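PDB 1RV9: conserved hypothetical protein NMB0706 from Neisseria meningitidis, which is of unknown function but belongs to the family called multi-copper polyphenol oxidoreductase laccase (DUF152) and has an alpha-beta-beta-alpha structure. Local coordinates for residues R61-R64 with E65-Q68; P166-A170 with D171-V175. One frame throughout, in Å; residues are numbered along the deposited sequence.

In the fold
Contact 1 and contact 2 are both local, each within one unbroken run of chain, and share no element: their centres lie about 28 Å apart and their nearest atoms about 13 Å. Contact 1, partly buried, is two successive turns of helix 57-71, with an exposed charged flank and an inner flank, carrying Asn63 and Val67, set against the rest of the chain. Contact 2 is a surface bend in the connection from strand 160-164 of the six-stranded sheet to strand 174-175 of the three-stranded one. Regular main-chain bonds and a charge pair of uncertain geometry mark the helix; tight turns and the apolar side chains of Ile168, Ala172 and Phe173, with Ile168 buried, mark the bend.

Contact 1: residues R61-R64 with E65-Q68; sequences RRNR and EIVQ
Arg61 and Glu65 stand one turn apart on the exposed flank of helix 57-71, spaced i to i+4, and are modelled as a salt bridge whose geometry is doubtful, because Glu65 OE2 is placed too close to the guanidinium. In the model the carboxylate lies by the NE and NH2 edge of that group; Arg61, bent at chi2 and chi3, curls back toward the extended Glu65. Two long side chains of opposite charge suit an exposed flank.

Main-chain bonds supply the regular framework. The carbonyls of Arg61, Arg62, Asn63 and Arg64 each accept the N-H four residues on; Ile66 N lies 3.0 Å from Arg62 O, and Gln68 N 2.9 Å from Arg64 O.

Polar side chains of the inner flank look elsewhere. Buried Asn63 suits its place because an amide both gives and accepts: OD1 takes the N-H of Val39, while ND2 reaches Asn48 O and Ser40 OG, binding the helix to the preceding loop. Arg64, extended from CG to NE, gives NE to Leu49 O and makes a cation-pi contact with Tyr77.

The aliphatic side chains lie against backbone carbonyls of the preceding turn. Val67, branched and compact, sets CG2 3.6 Å from Asn63 O and also packs on Leu49, an apolar contact. The branch of Ile66 leans back along the helix: CG1, anti to the carbonyl carbon (chi1 -68°), rests 3.3 Å from Arg62 O.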
ATOM      1  N   ARG A  61      -7.010  18.734  -0.535  1.00 15.10           N
ATOM      2  CA  ARG A  61      -6.414  19.261  -1.756  1.00 15.38           C
ATOM      3  C   ARG A  61      -5.045  19.853  -1.437  1.00 14.88           C
ATOM      4  O   ARG A  61      -4.082  19.659  -2.180  1.00 15.09           O
ATOM      5  CB  ARG A  61      -7.315  20.344  -2.356  1.00 17.70           C
ATOM      6  CG  ARG A  61      -6.780  20.979  -3.628  1.00 21.33           C
ATOM      7  CD  ARG A  61      -6.983  22.487  -3.586  1.00 26.18           C
ATOM      8  NE  ARG A  61      -5.738  23.185  -3.277  1.00 29.67           N
ATOM      9  CZ  ARG A  61      -5.629  24.204  -2.430  1.00 30.56           C
ATOM     10  NH1 ARG A  61      -6.696  24.657  -1.786  1.00 31.52           N
ATOM     11  NH2 ARG A  61      -4.449  24.782  -2.234  1.00 31.13           N
ATOM     12  N   ARG A  62      -4.961  20.576  -0.325  1.00 13.75           N
ATOM     13  CA  ARG A  62      -3.704  21.189   0.078  1.00 15.16           C
ATOM     14  C   ARG A  62      -2.673  20.126   0.464  1.00 13.48           C
ATOM     15  O   ARG A  62      -1.497  20.244   0.116  1.00 13.16           O
ATOM     16  CB  ARG A  62      -3.951  22.156   1.238  1.00 17.13           C
ATOM     17  CG  ARG A  62      -4.945  23.261   0.887  1.00 21.15           C
ATOM     18  CD  ARG A  62      -5.357  24.046   2.118  1.00 25.06           C
ATOM     19  NE  ARG A  62      -4.257  24.835   2.663  1.00 28.86           N
ATOM     20  CZ  ARG A  62      -4.108  25.106   3.956  1.00 29.07           C
ATOM     21  NH1 ARG A  62      -4.987  24.645   4.837  1.00 28.83           N
ATOM     22  NH2 ARG A  62      -3.084  25.842   4.369  1.00 29.39           N
ATOM     23  N   ASN A  63      -3.107  19.086   1.172  1.00 11.93           N
ATOM     24  CA  ASN A  63      -2.183  18.023   1.563  1.00 11.41           C
ATOM     25  C   ASN A  63      -1.628  17.322   0.323  1.00 10.19           C
ATOM     26  O   ASN A  63      -0.447  16.970   0.275  1.00 11.38           O
ATOM     27  CB  ASN A  63      -2.874  17.003   2.475  1.00 11.78           C
ATOM     28  CG  ASN A  63      -3.310  17.605   3.796  1.00 11.47           C
ATOM     29  OD1 ASN A  63      -2.628  18.465   4.354  1.00 11.40           O
ATOM     30  ND2 ASN A  63      -4.443  17.141   4.314  1.00 11.92           N
ATOM     31  N   ARG A  64      -2.472  17.125  -0.685  1.00 10.55           N
ATOM     32  CA  ARG A  64      -2.018  16.475  -1.909  1.00 10.53           C
ATOM     33  C   ARG A  64      -1.046  17.384  -2.652  1.00 10.94           C
ATOM     34  O   ARG A  64      -0.143  16.913  -3.342  1.00 11.30           O
ATOM     35  CB  ARG A  64      -3.210  16.099  -2.792  1.00  9.84           C
ATOM     36  CG  ARG A  64      -4.021  14.938  -2.225  1.00 11.43           C
ATOM     37  CD  ARG A  64      -5.099  14.473  -3.186  1.00  9.70           C
ATOM     38  NE  ARG A  64      -5.750  13.248  -2.724  1.00  9.60           N
ATOM     39  CZ  ARG A  64      -6.614  12.548  -3.449  1.00 10.08           C
ATOM     40  NH1 ARG A  64      -6.930  12.955  -4.671  1.00 10.75           N
ATOM     41  NH2 ARG A  64      -7.158  11.441  -2.960  1.00 10.43           N
ATOM     42  N   GLU A  65      -1.228  18.691  -2.506  1.00 13.07           N
ATOM     43  CA  GLU A  65      -0.329  19.648  -3.138  1.00 12.82           C
ATOM     44  C   GLU A  65       1.041  19.536  -2.489  1.00 13.16           C
ATOM     45  O   GLU A  65       2.071  19.573  -3.165  1.00 13.24           O
ATOM     46  CB  GLU A  65      -0.846  21.068  -2.951  1.00 17.52           C
ATOM     47  CG  GLU A  65      -1.883  21.478  -3.950  1.00 22.63           C
ATOM     48  CD  GLU A  65      -2.333  22.900  -3.738  1.00 26.03           C
ATOM     49  OE1 GLU A  65      -1.480  23.757  -3.422  1.00 28.11           O
ATOM     50  OE2 GLU A  65      -3.537  23.162  -3.901  1.00 29.41           O
ATOM     51  N   ILE A  66       1.041  19.419  -1.165  1.00 11.95           N
ATOM     52  CA  ILE A  66       2.277  19.291  -0.406  1.00 12.63           C
ATOM     53  C   ILE A  66       3.033  18.052  -0.877  1.00 14.28           C
ATOM     54  O   ILE A  66       4.256  18.076  -1.031  1.00 13.86           O
ATOM     55  CB  ILE A  66       1.984  19.176   1.108  1.00 12.23           C
ATOM     56  CG1 ILE A  66       1.436  20.509   1.627  1.00 12.94           C
ATOM     57  CG2 ILE A  66       3.249  18.806   1.869  1.00 13.23           C
ATOM     58  CD1 ILE A  66       0.976  20.464   3.069  1.00 12.24           C
ATOM     59  N   VAL A  67       2.302  16.970  -1.115  1.00 12.87           N
ATOM     60  CA  VAL A  67       2.926  15.738  -1.575  1.00 12.57           C
ATOM     61  C   VAL A  67       3.446  15.887  -3.001  1.00 13.95           C
ATOM     62  O   VAL A  67       4.551  15.442  -3.309  1.00 13.01           O
ATOM     63  CB  VAL A  67       1.938  14.547  -1.502  1.00 10.50           C
ATOM     64  CG1 VAL A  67       2.492  13.351  -2.271  1.00 11.17           C
ATOM     65  CG2 VAL A  67       1.713  14.160  -0.051  1.00 10.57           C
ATOM     66  N   GLN A  68       2.662  16.518  -3.870  1.00 13.33           N
ATOM     67  CA  GLN A  68       3.087  16.701  -5.252  1.00 15.01           C
ATOM     68  C   GLN A  68       4.385  17.497  -5.305  1.00 15.82           C
ATOM     69  O   GLN A  68       5.263  17.204  -6.118  1.00 15.73           O
ATOM     70  CB  GLN A  68       2.011  17.419  -6.063  1.00 16.30           C
ATOM     71  CG  GLN A  68       2.262  17.368  -7.563  1.00 17.68           C
ATOM     72  CD  GLN A  68       1.194  18.087  -8.353  1.00 20.77           C
ATOM     73  OE1 GLN A  68       1.179  19.317  -8.425  1.00 22.34           O
ATOM     74  NE2 GLN A  68       0.280  17.323  -8.942  1.00 20.51           N
TER

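Contact 2: residues P166-A170 with D171-V175; sequences PAISA and DAFEV
The Phe173 ring is met obliquely by Ile168, whose CG2 lies 3.9 Å from the ring's CG, the two side chains crossing at about a right angle. One face of the ring carries CG1 of Val175, 3.5 Å above the plane and displaced toward the rim; Leu206 and Ala204 also touch Phe173. Ile168 divides its branches. CG2 serves the ring, while CG1, swung opposite the backbone N (chi1 -178°), meets Ala172 CB at 3.8 Å and carries CD1 to 3.5 Å from Ala172 O. A branched residue suits this place by touching two neighbours at once, and the small Ala172 lets the chain pass close by.

Ser169 O receives Ala172 N at 2.9 Å, the donor standing above the carbonyl plane, and a weak bond from Phe173 N. Phe173 N also meets Ala170 O at 3.2 Å, again well above that carbonyl's plane.

Ile168 lies near Cys118, His135 and Asp100, a possible but unconfirmed triad, without touching them. The i to i+3 bonds and backbone angles describe a type III turn, 169-172, overlapping a type I turn, 170-173, which deliver the chain to strand 174-175, the edge of a three-stranded antiparallel sheet.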
ATOM      1  N   PRO A 166       3.934   0.573   5.537  1.00  8.56           N
ATOM      2  CA  PRO A 166       3.360   0.571   6.885  1.00  8.09           C
ATOM      3  C   PRO A 166       1.927   0.050   6.917  1.00  8.57           C
ATOM      4  O   PRO A 166       1.059   0.574   6.225  1.00  8.42           O
ATOM      5  CB  PRO A 166       3.466   2.036   7.303  1.00  9.62           C
ATOM      6  CG  PRO A 166       3.300   2.764   6.007  1.00 10.69           C
ATOM      7  CD  PRO A 166       4.148   1.949   5.052  1.00  8.81           C
ATOM      8  N   ALA A 167       1.692  -0.986   7.716  1.00  8.27           N
ATOM      9  CA  ALA A 167       0.363  -1.574   7.838  1.00  8.71           C
ATOM     10  C   ALA A 167       0.107  -1.962   9.285  1.00  9.76           C
ATOM     11  O   ALA A 167       0.967  -1.783  10.152  1.00  9.39           O
ATOM     12  CB  ALA A 167       0.250  -2.810   6.944  1.00  7.46           C
ATOM     13  N   ILE A 168      -1.082  -2.485   9.548  1.00  9.48           N
ATOM     14  CA  ILE A 168      -1.417  -2.917  10.894  1.00 10.03           C
ATOM     15  C   ILE A 168      -0.690  -4.246  11.086  1.00 10.85           C
ATOM     16  O   ILE A 168      -0.738  -5.121  10.214  1.00 10.66           O
ATOM     17  CB  ILE A 168      -2.948  -3.087  11.055  1.00  9.64           C
ATOM     18  CG1 ILE A 168      -3.279  -3.498  12.489  1.00  8.05           C
ATOM     19  CG2 ILE A 168      -3.479  -4.102  10.041  1.00 10.43           C
ATOM     20  CD1 ILE A 168      -4.759  -3.433  12.811  1.00  9.50           C
ATOM     21  N   SER A 169       0.007  -4.387  12.210  1.00 11.40           N
ATOM     22  CA  SER A 169       0.756  -5.609  12.472  1.00 12.29           C
ATOM     23  C   SER A 169      -0.108  -6.706  13.079  1.00 12.08           C
ATOM     24  O   SER A 169      -1.199  -6.449  13.586  1.00 11.56           O
ATOM     25  CB  SER A 169       1.941  -5.317  13.395  1.00 13.69           C
ATOM     26  OG  SER A 169       1.506  -5.074  14.718  1.00 12.65           O
ATOM     27  N   ALA A 170       0.399  -7.932  13.022  1.00 13.45           N
ATOM     28  CA  ALA A 170      -0.308  -9.094  13.542  1.00 15.53           C
ATOM     29  C   ALA A 170      -0.875  -8.864  14.938  1.00 17.07           C
ATOM     30  O   ALA A 170      -2.040  -9.170  15.203  1.00 17.69           O
ATOM     31  CB  ALA A 170       0.628 -10.296  13.550  1.00 15.92           C
ATOM     32  N   ASP A 171      -0.051  -8.314  15.823  1.00 17.20           N
ATOM     33  CA  ASP A 171      -0.469  -8.056  17.196  1.00 19.42           C
ATOM     34  C   ASP A 171      -1.767  -7.273  17.329  1.00 18.32           C
ATOM     35  O   ASP A 171      -2.520  -7.466  18.284  1.00 19.37           O
ATOM     36  CB  ASP A 171       0.634  -7.310  17.948  1.00 23.28           C
ATOM     37  CG  ASP A 171       1.790  -8.206  18.321  1.00 27.58           C
ATOM     38  OD1 ASP A 171       1.554  -9.212  19.022  1.00 30.50           O
ATOM     39  OD2 ASP A 171       2.933  -7.903  17.918  1.00 30.55           O
ATOM     40  N   ALA A 172      -2.038  -6.397  16.368  1.00 15.66           N
ATOM     41  CA  ALA A 172      -3.233  -5.569  16.426  1.00 15.14           C
ATOM     42  C   ALA A 172      -4.344  -5.923  15.446  1.00 14.20           C
ATOM     43  O   ALA A 172      -5.455  -5.405  15.562  1.00 14.16           O
ATOM     44  CB  ALA A 172      -2.841  -4.103  16.241  1.00 13.95           C
ATOM     45  N   PHE A 173      -4.060  -6.803  14.490  1.00 13.59           N
ATOM     46  CA  PHE A 173      -5.053  -7.169  13.485  1.00 12.38           C
ATOM     47  C   PHE A 173      -5.800  -8.455  13.826  1.00 13.32           C
ATOM     48  O   PHE A 173      -5.384  -9.551  13.461  1.00 11.72           O
ATOM     49  CB  PHE A 173      -4.371  -7.284  12.116  1.00 12.68           C
ATOM     50  CG  PHE A 173      -5.326  -7.391  10.953  1.00 12.56           C
ATOM     51  CD1 PHE A 173      -6.574  -6.779  10.995  1.00 14.01           C
ATOM     52  CD2 PHE A 173      -4.958  -8.079   9.801  1.00 12.86           C
ATOM     53  CE1 PHE A 173      -7.443  -6.850   9.900  1.00 13.62           C
ATOM     54  CE2 PHE A 173      -5.816  -8.155   8.702  1.00 13.75           C
ATOM     55  CZ  PHE A 173      -7.060  -7.540   8.753  1.00 13.56           C
ATOM     56  N   GLU A 174      -6.914  -8.303  14.531  1.00 14.45           N
ATOM     57  CA  GLU A 174      -7.730  -9.437  14.938  1.00 15.65           C
ATOM     58  C   GLU A 174      -8.850  -9.677  13.930  1.00 15.39           C
ATOM     59  O   GLU A 174      -9.613  -8.764  13.613  1.00 15.67           O
ATOM     60  CB  GLU A 174      -8.314  -9.167  16.324  1.00 18.16           C
ATOM     61  CG  GLU A 174      -9.106 -10.307  16.914  1.00 21.74           C
ATOM     62  CD  GLU A 174      -9.654  -9.960  18.281  1.00 23.70           C
ATOM     63  OE1 GLU A 174      -8.845  -9.713  19.201  1.00 25.55           O
ATOM     64  OE2 GLU A 174     -10.892  -9.926  18.432  1.00 26.52           O
ATOM     65  N   VAL A 175      -8.949 -10.908  13.433  1.00 14.24           N
ATOM     66  CA  VAL A 175      -9.969 -11.257  12.449  1.00 13.19           C
ATOM     67  C   VAL A 175     -10.721 -12.540  12.785  1.00 12.80           C
ATOM     68  O   VAL A 175     -10.375 -13.251  13.734  1.00 12.75           O
ATOM     69  CB  VAL A 175      -9.356 -11.426  11.045  1.00 13.95           C
ATOM     70  CG1 VAL A 175      -8.655 -10.142  10.622  1.00 13.14           C
ATOM     71  CG2 VAL A 175      -8.381 -12.588  11.045  1.00 13.17           C
TER